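Local coordinates for protein hydrolase, haloacid dehalogenase-like family (Porphyromonas gingivalis, PDB 2I6X) that probably acts as a hydrolase of the haloacid dehalogenase-like superfamily, its substrate not being established, at residues 9-17 against 89-98. Numbering follows the deposited sequence.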
loop_
_atom_site.group_PDB
_atom_site.type_symbol
_atom_site.label_atom_id
_atom_site.label_comp_id
_atom_site.label_asym_id
_atom_site.label_seq_id
_atom_site.Cartn_x
_atom_site.Cartn_y
_atom_site.Cartn_z
ATOM N N VAL A 9 11.710 4.031 0.851
ATOM C CA VAL A 9 10.576 3.307 0.282
ATOM C C VAL A 9 9.489 3.282 1.336
ATOM O O VAL A 9 9.751 2.945 2.485
ATOM C CB VAL A 9 10.956 1.826 -0.064
ATOM C CG1 VAL A 9 9.723 1.049 -0.582
ATOM C CG2 VAL A 9 12.082 1.777 -1.078
ATOM N N PHE A 10 8.269 3.643 0.947
ATOM C CA PHE A 10 7.141 3.707 1.863
ATOM C C PHE A 10 6.095 2.701 1.455
ATOM O O PHE A 10 5.868 2.497 0.260
ATOM C CB PHE A 10 6.490 5.092 1.777
ATOM C CG PHE A 10 7.375 6.213 2.222
ATOM C CD1 PHE A 10 7.283 6.718 3.522
ATOM C CD2 PHE A 10 8.281 6.790 1.345
ATOM C CE1 PHE A 10 8.102 7.764 3.939
ATOM C CE2 PHE A 10 9.104 7.815 1.760
ATOM C CZ PHE A 10 9.010 8.303 3.062
ATOM N N ASP A 11 5.419 2.095 2.427
ATOM C CA ASP A 11 4.114 1.467 2.119
ATOM C C ASP A 11 3.051 2.589 2.075
ATOM O O ASP A 11 3.294 3.699 2.524
ATOM C CB ASP A 11 3.770 0.431 3.191
ATOM C CG ASP A 11 2.619 -0.483 2.811
ATOM O OD1 ASP A 11 2.148 -0.516 1.640
ATOM O OD2 ASP A 11 2.165 -1.190 3.738
ATOM N N LEU A 12 1.878 2.284 1.540
ATOM C CA LEU A 12 0.781 3.211 1.466
ATOM C C LEU A 12 -0.131 2.984 2.676
ATOM O O LEU A 12 -0.144 3.808 3.609
ATOM C CB LEU A 12 0.013 3.020 0.150
ATOM C CG LEU A 12 -1.129 4.015 -0.145
ATOM C CD1 LEU A 12 -0.665 5.478 -0.145
ATOM C CD2 LEU A 12 -1.777 3.648 -1.474
ATOM N N GLY A 13 -0.878 1.876 2.663
ATOM C CA GLY A 13 -1.743 1.502 3.764
ATOM C C GLY A 13 -0.918 1.340 5.025
ATOM O O GLY A 13 0.162 0.695 4.999
ATOM N N GLY A 14 -1.403 1.921 6.127
ATOM C CA GLY A 14 -0.738 1.772 7.422
ATOM C C GLY A 14 0.230 2.912 7.674
ATOM O O GLY A 14 0.083 3.672 8.636
ATOM N N VAL A 15 1.166 3.081 6.763
ATOM C CA VAL A 15 2.186 4.117 6.828
ATOM C C VAL A 15 1.685 5.551 6.458
ATOM O O VAL A 15 1.885 6.505 7.205
ATOM C CB VAL A 15 3.403 3.644 5.925
ATOM C CG1 VAL A 15 4.494 4.691 5.856
ATOM C CG2 VAL A 15 3.934 2.345 6.475
ATOM N N LEU A 16 1.035 5.686 5.298
ATOM C CA LEU A 16 0.609 6.993 4.799
ATOM C C LEU A 16 -0.903 7.180 4.938
ATOM O O LEU A 16 -1.392 8.304 5.106
ATOM C CB LEU A 16 1.045 7.161 3.348
ATOM C CG LEU A 16 2.548 7.147 3.026
ATOM C CD1 LEU A 16 2.841 7.040 1.508
ATOM C CD2 LEU A 16 3.196 8.403 3.605
ATOM N N ILE A 17 -1.655 6.082 4.850
ATOM C CA ILE A 17 -3.091 6.152 5.050
ATOM C C ILE A 17 -3.396 5.254 6.234
ATOM O O ILE A 17 -3.127 4.044 6.182
ATOM C CB ILE A 17 -3.907 5.629 3.814
ATOM C CG1 ILE A 17 -3.468 6.310 2.518
ATOM C CG2 ILE A 17 -5.451 5.738 4.067
ATOM C CD1 ILE A 17 -4.180 5.759 1.291
ATOM N N GLU A 89 -7.801 7.711 7.376
ATOM C CA GLU A 89 -7.174 9.010 7.161
ATOM C C GLU A 89 -6.037 8.996 6.151
ATOM O O GLU A 89 -5.050 8.274 6.318
ATOM C CB GLU A 89 -6.658 9.648 8.459
ATOM C CG GLU A 89 -5.888 10.946 8.131
ATOM C CD GLU A 89 -5.431 11.774 9.327
ATOM O OE1 GLU A 89 -4.883 11.198 10.299
ATOM O OE2 GLU A 89 -5.589 13.020 9.263
ATOM N N ILE A 90 -6.168 9.822 5.124
ATOM C CA ILE A 90 -5.087 10.083 4.203
ATOM C C ILE A 90 -4.259 11.235 4.791
ATOM O O ILE A 90 -4.696 12.400 4.806
ATOM C CB ILE A 90 -5.645 10.357 2.793
ATOM C CG1 ILE A 90 -6.499 9.145 2.340
ATOM C CG2 ILE A 90 -4.519 10.676 1.825
ATOM C CD1 ILE A 90 -7.494 9.387 1.193
ATOM N N SER A 91 -3.081 10.897 5.328
ATOM C CA SER A 91 -2.251 11.863 6.063
ATOM C C SER A 91 -1.661 12.956 5.177
ATOM O O SER A 91 -0.633 12.766 4.534
ATOM C CB SER A 91 -1.126 11.171 6.839
ATOM O OG SER A 91 -0.590 12.077 7.801
ATOM N N ALA A 92 -2.341 14.088 5.130
ATOM C CA ALA A 92 -1.828 15.271 4.457
ATOM C C ALA A 92 -0.408 15.639 4.935
ATOM O O ALA A 92 0.455 15.935 4.106
ATOM C CB ALA A 92 -2.795 16.474 4.657
ATOM N N GLU A 93 -0.171 15.622 6.254
ATOM C CA GLU A 93 1.128 16.025 6.786
ATOM C C GLU A 93 2.275 15.087 6.411
ATOM O O GLU A 93 3.372 15.555 6.145
ATOM C CB GLU A 93 1.087 16.362 8.282
ATOM C CG GLU A 93 1.190 15.217 9.299
ATOM C CD GLU A 93 1.179 15.754 10.755
ATOM O OE1 GLU A 93 2.218 16.316 11.212
ATOM O OE2 GLU A 93 0.119 15.632 11.439
ATOM N N LYS A 94 2.011 13.781 6.359
ATOM C CA LYS A 94 3.028 12.829 5.935
ATOM C C LYS A 94 3.329 12.971 4.450
ATOM O O LYS A 94 4.475 12.825 4.043
ATOM C CB LYS A 94 2.659 11.400 6.302
ATOM C CG LYS A 94 2.588 11.163 7.807
ATOM C CD LYS A 94 2.126 9.742 8.073
ATOM C CE LYS A 94 1.843 9.455 9.540
ATOM N NZ LYS A 94 1.363 8.042 9.693
ATOM N N PHE A 95 2.319 13.304 3.643
ATOM C CA PHE A 95 2.594 13.598 2.231
ATOM C C PHE A 95 3.397 14.887 2.047
ATOM O O PHE A 95 4.308 14.937 1.223
ATOM C CB PHE A 95 1.316 13.598 1.392
ATOM C CG PHE A 95 0.892 12.235 0.976
ATOM C CD1 PHE A 95 1.538 11.581 -0.082
ATOM C CD2 PHE A 95 -0.119 11.569 1.661
ATOM C CE1 PHE A 95 1.147 10.279 -0.486
ATOM C CE2 PHE A 95 -0.505 10.268 1.281
ATOM C CZ PHE A 95 0.128 9.629 0.196
ATOM N N ASP A 96 3.058 15.916 2.822
ATOM C CA ASP A 96 3.851 17.135 2.856
ATOM C C ASP A 96 5.314 16.857 3.210
ATOM O O ASP A 96 6.213 17.388 2.560
ATOM C CB ASP A 96 3.248 18.158 3.838
ATOM C CG ASP A 96 2.090 18.927 3.232
ATOM O OD1 ASP A 96 1.910 18.862 1.991
ATOM O OD2 ASP A 96 1.360 19.605 3.981
ATOM N N TYR A 97 5.531 16.017 4.225
ATOM C CA TYR A 97 6.864 15.677 4.681
ATOM C C TYR A 97 7.644 14.934 3.601
ATOM O O TYR A 97 8.811 15.204 3.369
ATOM C CB TYR A 97 6.820 14.847 5.964
ATOM C CG TYR A 97 8.189 14.363 6.358
ATOM C CD1 TYR A 97 9.199 15.275 6.711
ATOM C CD2 TYR A 97 8.493 13.013 6.356
ATOM C CE1 TYR A 97 10.487 14.838 7.050
ATOM C CE2 TYR A 97 9.786 12.552 6.700
ATOM C CZ TYR A 97 10.770 13.474 7.041
ATOM O OH TYR A 97 12.025 13.042 7.387
ATOM N N ILE A 98 6.979 13.998 2.951
ATOM C CA ILE A 98 7.555 13.221 1.867
ATOM C C ILE A 98 7.914 14.184 0.743
ATOM O O ILE A 98 8.958 14.074 0.141
ATOM C CB ILE A 98 6.555 12.114 1.410
ATOM C CG1 ILE A 98 6.523 10.990 2.433
ATOM C CG2 ILE A 98 6.897 11.503 0.051
ATOM C CD1 ILE A 98 5.631 9.869 1.985
HETATM O O HOH W 1 1.832 5.088 10.282
#
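Glu89 O meets Ile17 CA at 3.2 Å, a CA-H...O contact of the antiparallel pairing between strands 17-19 and 87-90. Ile17 and Ile90 form its non-hydrogen-bonded pair, and their side chains lie alongside each other on the same face, Ile17 CG2 4.0 Å from Ile90 CG1. One residue on, Ser91 N donates to Leu16 O at 3.1 Å, with an N-H...O angle of 159°. Ser91 is also the N-cap of helix 92-101, its OG weakly accepting from Lys94 N, so strand pairing passes directly into helix start. Lys94 is extended beyond CG, which carries NZ to Val15 O at 3.0 Å, tilted 27° from the carbonyl plane; NZ also bonds Glu197 O, while Val15 O receives Trp199 NE1. The side chains of Phe95 and Leu16 cross at about a right angle, Phe95 CZ standing 4.0 Å from Leu16 CD1, and Leu12 CD1 comes to the ring edge. Phe126 and Phe136 meet the same ring. Ile98 reaches Leu16 tip to tip and sets CD1 over the centre of the Phe10 ring, 3.7 Å from the centroid and 7° off its normal: a CH-pi contact. Helix 92-101 thereby packs on the end of central strand 7-10 and the turn after it, where Asp11 opens a D-L-G-G-V sequence resembling motif I (DxDxV/T) of the HAD Rossmann-like fold, with glycine at the second aspartate position.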